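Local coordinates for tudor and KH domain-containing protein homolog (Drosophila melanogaster, PDB 5YGB) that takes part in piRNA metabolism and transposon silencing, its extended Tudor domain binding the N-terminal tail of Piwi and probably helping recruit Piwi proteins to the nuage, at residues E102-S105 and P106-C110; T118-F121 and Q122-C126. The protein carries 1 engineered substitution. One frame throughout, in Å; residues are numbered along the deposited sequence.

Contact 1 (E102-S105 and P106-C110); sequences EYIS and PADIC
Ile-104 lays its CG2 methyl against the side of Asp-108, 3.6 Å from CB of that residue, and the two side chains cross at about a right angle. The same methyl reaches CG1 of Ile-109 at 4.1 Å, an apolar touch. CG2 is anti to the backbone N, since chi1 of -58° puts CG1 beside that N, and it is the branch turned to the residues beyond the bend. The bend itself is a short 3-10 turn at Pro-106 and Ala-107. Its evidence is the bond from Asp-108 N to Ser-105 O, 2.9 Å long and nearly straight at 162°. Ser-105 adds a side-chain bond: OG, at chi1 163°, accepts from Ala-107 N at 3.1 Å, which makes it an ST turn just ahead of the proline. A water closes a third link, taking the Ser-105 N-H at 2.9 Å and donating to Asp-108 OD2 at 2.8 Å. The turn joins strands 101-104 and 109-111, the two outer strands of the Tudor barrel's antiparallel sheet, which pair with 89-95 and 60-65 respectively. With the backbone N-H groups of Ala-107 and Asp-108 and the N-H of Ser-105 all given acceptors in the turn or in its water, the polar chemistry probably fixes the chain reversal, while the isoleucines supply its apolar inner side.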
ATOM      1  N   GLU A 102       8.290   4.647   0.238  1.00 14.26           N
ATOM      2  CA  GLU A 102       9.060   5.798  -0.225  1.00 16.65           C
ATOM      3  C   GLU A 102      10.245   6.036   0.692  1.00 14.34           C
ATOM      4  O   GLU A 102      10.139   5.853   1.900  1.00 13.10           O
ATOM      5  CB  GLU A 102       8.208   7.066  -0.257  1.00 20.53           C
ATOM      6  CG  GLU A 102       6.898   6.963  -1.029  1.00 21.77           C
ATOM      7  CD  GLU A 102       7.079   7.069  -2.533  1.00 41.31           C
ATOM      8  OE1 GLU A 102       8.216   7.325  -2.988  1.00 32.49           O
ATOM      9  OE2 GLU A 102       6.078   6.884  -3.259  1.00 40.76           O
ATOM     10  N   TYR A 103      11.363   6.465   0.124  1.00 14.97           N
ATOM     11  CA  TYR A 103      12.493   6.953   0.916  1.00 12.63           C
ATOM     12  C   TYR A 103      12.312   8.436   1.184  1.00 15.58           C
ATOM     13  O   TYR A 103      12.136   9.217   0.251  1.00 18.32           O
ATOM     14  CB  TYR A 103      13.804   6.723   0.182  1.00 16.36           C
ATOM     15  CG  TYR A 103      14.112   5.286  -0.106  1.00 18.65           C
ATOM     16  CD1 TYR A 103      14.734   4.498   0.836  1.00 19.57           C
ATOM     17  CD2 TYR A 103      13.794   4.722  -1.336  1.00 22.07           C
ATOM     18  CE1 TYR A 103      15.035   3.172   0.571  1.00 23.89           C
ATOM     19  CE2 TYR A 103      14.083   3.405  -1.611  1.00 28.96           C
ATOM     20  CZ  TYR A 103      14.705   2.635  -0.654  1.00 29.70           C
ATOM     21  OH  TYR A 103      14.993   1.318  -0.928  1.00 43.92           O
ATOM     22  N   ILE A 104      12.373   8.820   2.453  1.00 14.61           N
ATOM     23  CA  ILE A 104      11.985  10.151   2.903  1.00 16.54           C
ATOM     24  C   ILE A 104      13.044  10.711   3.838  1.00 17.64           C
ATOM     25  O   ILE A 104      13.636   9.975   4.623  1.00 19.13           O
ATOM     26  CB  ILE A 104      10.607  10.106   3.633  1.00 18.68           C
ATOM     27  CG1 ILE A 104       9.530   9.541   2.699  1.00 25.34           C
ATOM     28  CG2 ILE A 104      10.184  11.473   4.127  1.00 25.06           C
ATOM     29  CD1 ILE A 104       9.298  10.382   1.461  1.00 32.48           C
ATOM     30  N   SER A 105      13.292  12.012   3.748  1.00 17.42           N
ATOM     31  CA  SER A 105      14.138  12.695   4.716  1.00 18.56           C
ATOM     32  C   SER A 105      13.472  12.781   6.087  1.00 18.41           C
ATOM     33  O   SER A 105      12.263  12.973   6.175  1.00 17.58           O
ATOM     34  CB  SER A 105      14.467  14.102   4.226  1.00 24.76           C
ATOM     35  OG  SER A 105      14.938  14.894   5.294  1.00 29.64           O
ATOM     36  N   PRO A 106      14.261  12.667   7.164  1.00 16.94           N
ATOM     37  CA  PRO A 106      13.738  12.834   8.525  1.00 16.82           C
ATOM     38  C   PRO A 106      13.063  14.185   8.730  1.00 19.33           C
ATOM     39  O   PRO A 106      12.199  14.312   9.596  1.00 19.99           O
ATOM     40  CB  PRO A 106      14.989  12.720   9.400  1.00 24.68           C
ATOM     41  CG  PRO A 106      15.960  11.972   8.577  1.00 26.71           C
ATOM     42  CD  PRO A 106      15.695  12.342   7.158  1.00 18.09           C
ATOM     43  N   ALA A 107      13.445  15.185   7.941  1.00 18.35           N
ATOM     44  CA  ALA A 107      12.825  16.500   8.041  1.00 19.81           C
ATOM     45  C   ALA A 107      11.325  16.434   7.792  1.00 18.05           C
ATOM     46  O   ALA A 107      10.580  17.315   8.225  1.00 21.98           O
ATOM     47  CB  ALA A 107      13.471  17.472   7.069  1.00 20.49           C
ATOM     48  N   ASP A 108      10.877  15.383   7.109  1.00 17.63           N
ATOM     49  CA  ASP A 108       9.479  15.247   6.714  1.00 16.59           C
ATOM     50  C   ASP A 108       8.695  14.249   7.578  1.00 14.62           C
ATOM     51  O   ASP A 108       7.609  13.800   7.192  1.00 14.46           O
ATOM     52  CB  ASP A 108       9.388  14.815   5.247  1.00 18.51           C
ATOM     53  CG  ASP A 108       9.783  15.918   4.286  1.00 26.16           C
ATOM     54  OD1 ASP A 108       9.798  17.089   4.706  1.00 28.28           O
ATOM     55  OD2 ASP A 108      10.067  15.609   3.111  1.00 29.14           O
ATOM     56  N   ILE A 109       9.242  13.911   8.742  1.00 13.77           N
ATOM     57  CA  ILE A 109       8.678  12.878   9.606  1.00 12.65           C
ATOM     58  C   ILE A 109       8.485  13.431  11.017  1.00 13.15           C
ATOM     59  O   ILE A 109       9.297  14.235  11.482  1.00 13.63           O
ATOM     60  CB  ILE A 109       9.601  11.647   9.648  1.00 12.59           C
ATOM     61  CG1 ILE A 109       9.794  11.110   8.228  1.00 14.43           C
ATOM     62  CG2 ILE A 109       9.051  10.583  10.573  1.00 12.70           C
ATOM     63  CD1 ILE A 109      10.887  10.038   8.099  1.00 16.83           C
ATOM     64  N   CYS A 110       7.405  13.027  11.681  1.00 12.37           N
ATOM     65  CA  CYS A 110       7.173  13.315  13.100  1.00 11.64           C
ATOM     66  C   CYS A 110       6.759  12.047  13.822  1.00 10.71           C
ATOM     67  O   CYS A 110       6.307  11.088  13.198  1.00 11.13           O
ATOM     68  CB  CYS A 110       6.073  14.364  13.303  1.00 11.24           C
ATOM     69  SG  CYS A 110       6.446  16.006  12.728  1.00 14.63           S
TER
HETATM   70  O   HOH W   1      11.839  13.774   1.900  1.00 27.39           O

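Contact 2 (T118-F121 and Q122-C126); sequences TLRF and QAVEC
Arg-120 O is gripped by the side-chain amide of Gln-122, whose NE2 donates to it at 2.8 Å with an N-H...O angle of 161°. In the extended Tudor domain, residues 118-126 run from the Tudor barrel into strand 124-128 of the other five-stranded sheet. The acceptor lies close to the amide plane of Gln-122, whereas NE2 stands above the carbonyl plane of Arg-120. CG of Gln-122, beside the backbone N at chi1 -69°, comes 3.4 Å from Arg-120 O, and the bend at chi2 then carries NE2 back to that oxygen. Leu-119 flanks the amide, its CG 3.8 Å from NE2. The arginine runs out extended from CG to NE, and its guanidinium stands nearly perpendicular to the amide, 85° between planes. Gln-26 OE1, from helix 25-41, accepts from both Arg-120 NH1 and Gln-122 NE2. With an alanine at Gln-122, Arg-120 O would probably lose its amide donor and Gln-26 OE1 one of its two partners. One water accepts from Arg-120 NH1 at 2.8 Å and lies beside Gln-122 O and OE1; a second sits in the guanidinium plane. Val-124 CG2 meets the guanidinium at its edge, near the plane, 3.3 Å from Arg-120 NH2.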
ATOM      1  N   THR A 118      -5.251   4.211  16.696  1.00 16.28           N
ATOM      2  CA  THR A 118      -6.456   3.413  16.946  1.00 18.60           C
ATOM      3  C   THR A 118      -6.981   2.657  15.722  1.00 22.34           C
ATOM      4  O   THR A 118      -7.352   1.483  15.820  1.00 24.46           O
ATOM      5  CB  THR A 118      -7.584   4.308  17.490  1.00 17.41           C
ATOM      6  OG1 THR A 118      -7.186   4.844  18.759  1.00 30.75           O
ATOM      7  CG2 THR A 118      -8.866   3.514  17.675  1.00 33.33           C
ATOM      8  N   LEU A 119      -7.040   3.330  14.579  1.00 14.90           N
ATOM      9  CA  LEU A 119      -7.590   2.723  13.371  1.00 12.46           C
ATOM     10  C   LEU A 119      -6.712   1.579  12.864  1.00 13.95           C
ATOM     11  O   LEU A 119      -5.492   1.718  12.764  1.00 12.86           O
ATOM     12  CB  LEU A 119      -7.747   3.777  12.270  1.00 14.66           C
ATOM     13  CG  LEU A 119      -8.369   3.302  10.956  1.00 13.42           C
ATOM     14  CD1 LEU A 119      -9.813   2.873  11.151  1.00 17.93           C
ATOM     15  CD2 LEU A 119      -8.294   4.407   9.910  1.00 15.06           C
ATOM     16  N   ARG A 120      -7.337   0.450  12.544  1.00 13.61           N
ATOM     17  CA  ARG A 120      -6.651  -0.672  11.903  1.00 14.87           C
ATOM     18  C   ARG A 120      -5.807  -0.191  10.716  1.00 12.31           C
ATOM     19  O   ARG A 120      -6.247   0.670   9.958  1.00 12.60           O
ATOM     20  CB  ARG A 120      -7.709  -1.706  11.453  1.00 18.11           C
ATOM     21  CG  ARG A 120      -7.261  -2.739  10.424  1.00 21.18           C
ATOM     22  CD  ARG A 120      -8.382  -3.726  10.002  1.00 16.97           C
ATOM     23  NE  ARG A 120      -7.916  -4.467   8.835  1.00 19.07           N
ATOM     24  CZ  ARG A 120      -8.163  -4.104   7.580  1.00 18.80           C
ATOM     25  NH1 ARG A 120      -8.916  -3.041   7.329  1.00 17.16           N
ATOM     26  NH2 ARG A 120      -7.669  -4.809   6.573  1.00 19.73           N
ATOM     27  N   PHE A 121      -4.588  -0.707  10.559  1.00 11.85           N
ATOM     28  CA  PHE A 121      -3.805  -0.367   9.371  1.00  9.94           C
ATOM     29  C   PHE A 121      -4.601  -0.826   8.139  1.00 10.82           C
ATOM     30  O   PHE A 121      -5.020  -1.992   8.043  1.00 13.24           O
ATOM     31  CB  PHE A 121      -2.412  -1.008   9.408  1.00 11.59           C
ATOM     32  CG  PHE A 121      -1.488  -0.440  10.468  1.00 12.39           C
ATOM     33  CD1 PHE A 121      -1.859   0.637  11.259  1.00 13.96           C
ATOM     34  CD2 PHE A 121      -0.224  -0.979  10.641  1.00 14.80           C
ATOM     35  CE1 PHE A 121      -0.989   1.144  12.226  1.00 15.17           C
ATOM     36  CE2 PHE A 121       0.652  -0.465  11.599  1.00 14.83           C
ATOM     37  CZ  PHE A 121       0.264   0.586  12.382  1.00 15.63           C
ATOM     38  N   GLN A 122      -4.834   0.079   7.196  1.00  9.56           N
ATOM     39  CA  GLN A 122      -5.881  -0.155   6.206  1.00  9.25           C
ATOM     40  C   GLN A 122      -5.483  -0.940   4.957  1.00 10.79           C
ATOM     41  O   GLN A 122      -6.363  -1.460   4.264  1.00 10.87           O
ATOM     42  CB  GLN A 122      -6.482   1.198   5.792  1.00 10.16           C
ATOM     43  CG  GLN A 122      -7.293   1.849   6.904  1.00 10.53           C
ATOM     44  CD  GLN A 122      -8.535   1.050   7.201  1.00 11.89           C
ATOM     45  OE1 GLN A 122      -9.388   0.864   6.333  1.00 12.50           O
ATOM     46  NE2 GLN A 122      -8.626   0.538   8.416  1.00 12.44           N
ATOM     47  N   ALA A 123      -4.195  -1.025   4.634  1.00  9.93           N
ATOM     48  CA  ALA A 123      -3.784  -1.678   3.394  1.00 10.06           C
ATOM     49  C   ALA A 123      -3.438  -3.134   3.609  1.00 10.73           C
ATOM     50  O   ALA A 123      -2.691  -3.468   4.536  1.00 11.11           O
ATOM     51  CB  ALA A 123      -2.589  -0.950   2.764  1.00 10.96           C
ATOM     52  N   VAL A 124      -3.985  -4.003   2.764  1.00 11.04           N
ATOM     53  CA  VAL A 124      -3.614  -5.415   2.779  1.00 13.19           C
ATOM     54  C   VAL A 124      -2.982  -5.807   1.456  1.00 11.50           C
ATOM     55  O   VAL A 124      -3.590  -5.636   0.383  1.00 10.91           O
ATOM     56  CB  VAL A 124      -4.814  -6.321   3.048  1.00 15.40           C
ATOM     57  CG1 VAL A 124      -4.382  -7.783   2.988  1.00 16.95           C
ATOM     58  CG2 VAL A 124      -5.418  -6.018   4.412  1.00 18.18           C
ATOM     59  N   GLU A 125      -1.757  -6.320   1.520  1.00 11.82           N
ATOM     60  CA  GLU A 125      -1.044  -6.791   0.342  1.00 11.77           C
ATOM     61  C   GLU A 125      -1.668  -8.090  -0.168  1.00 13.78           C
ATOM     62  O   GLU A 125      -1.923  -9.007   0.612  1.00 16.69           O
ATOM     63  CB  GLU A 125       0.447  -7.003   0.645  1.00 12.30           C
ATOM     64  CG  GLU A 125       1.293  -7.143  -0.597  1.00 14.09           C
ATOM     65  CD  GLU A 125       2.714  -7.575  -0.309  1.00 18.21           C
ATOM     66  OE1 GLU A 125       3.183  -7.373   0.834  1.00 20.12           O
ATOM     67  OE2 GLU A 125       3.356  -8.121  -1.228  1.00 20.62           O
ATOM     68  N   CYS A 126      -1.906  -8.154  -1.476  1.00 11.43           N
ATOM     69  CA  CYS A 126      -2.559  -9.291  -2.128  1.00 12.13           C
ATOM     70  C   CYS A 126      -1.850  -9.618  -3.418  1.00 11.82           C
ATOM     71  O   CYS A 126      -1.050  -8.830  -3.924  1.00 11.84           O
ATOM     72  CB  CYS A 126      -4.018  -8.986  -2.476  1.00 13.70           C
ATOM     73  SG  CYS A 126      -5.113  -8.549  -1.125  1.00 19.55           S
TER
HETATM   74  O   HOH W   2      -8.982  -1.580   4.984  1.00 10.40           O
HETATM   75  O   HOH W   3      -7.743  -4.057   3.612  1.00 21.97           O

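How the contacts relate
From the N terminus, contact 1 comes first: it closes the tight turn between strands 101-104 and 109-111, which lie at the two edges of the same antiparallel sheet. The chain then leaves 109-111 and passes through a loop into contact 2, where the Gln-122 side chain reaches back to residue 120 as the chain runs on into strand 124-128. The contacts are therefore in series, neither nested nor crossed. Their centres are 21 Å apart and their nearest atoms about 12 Å apart, so they do not touch. Contact 1 stays within the Tudor barrel's sheet; contact 2 connects the barrel to the other five-stranded sheet and lies against helix 25-41.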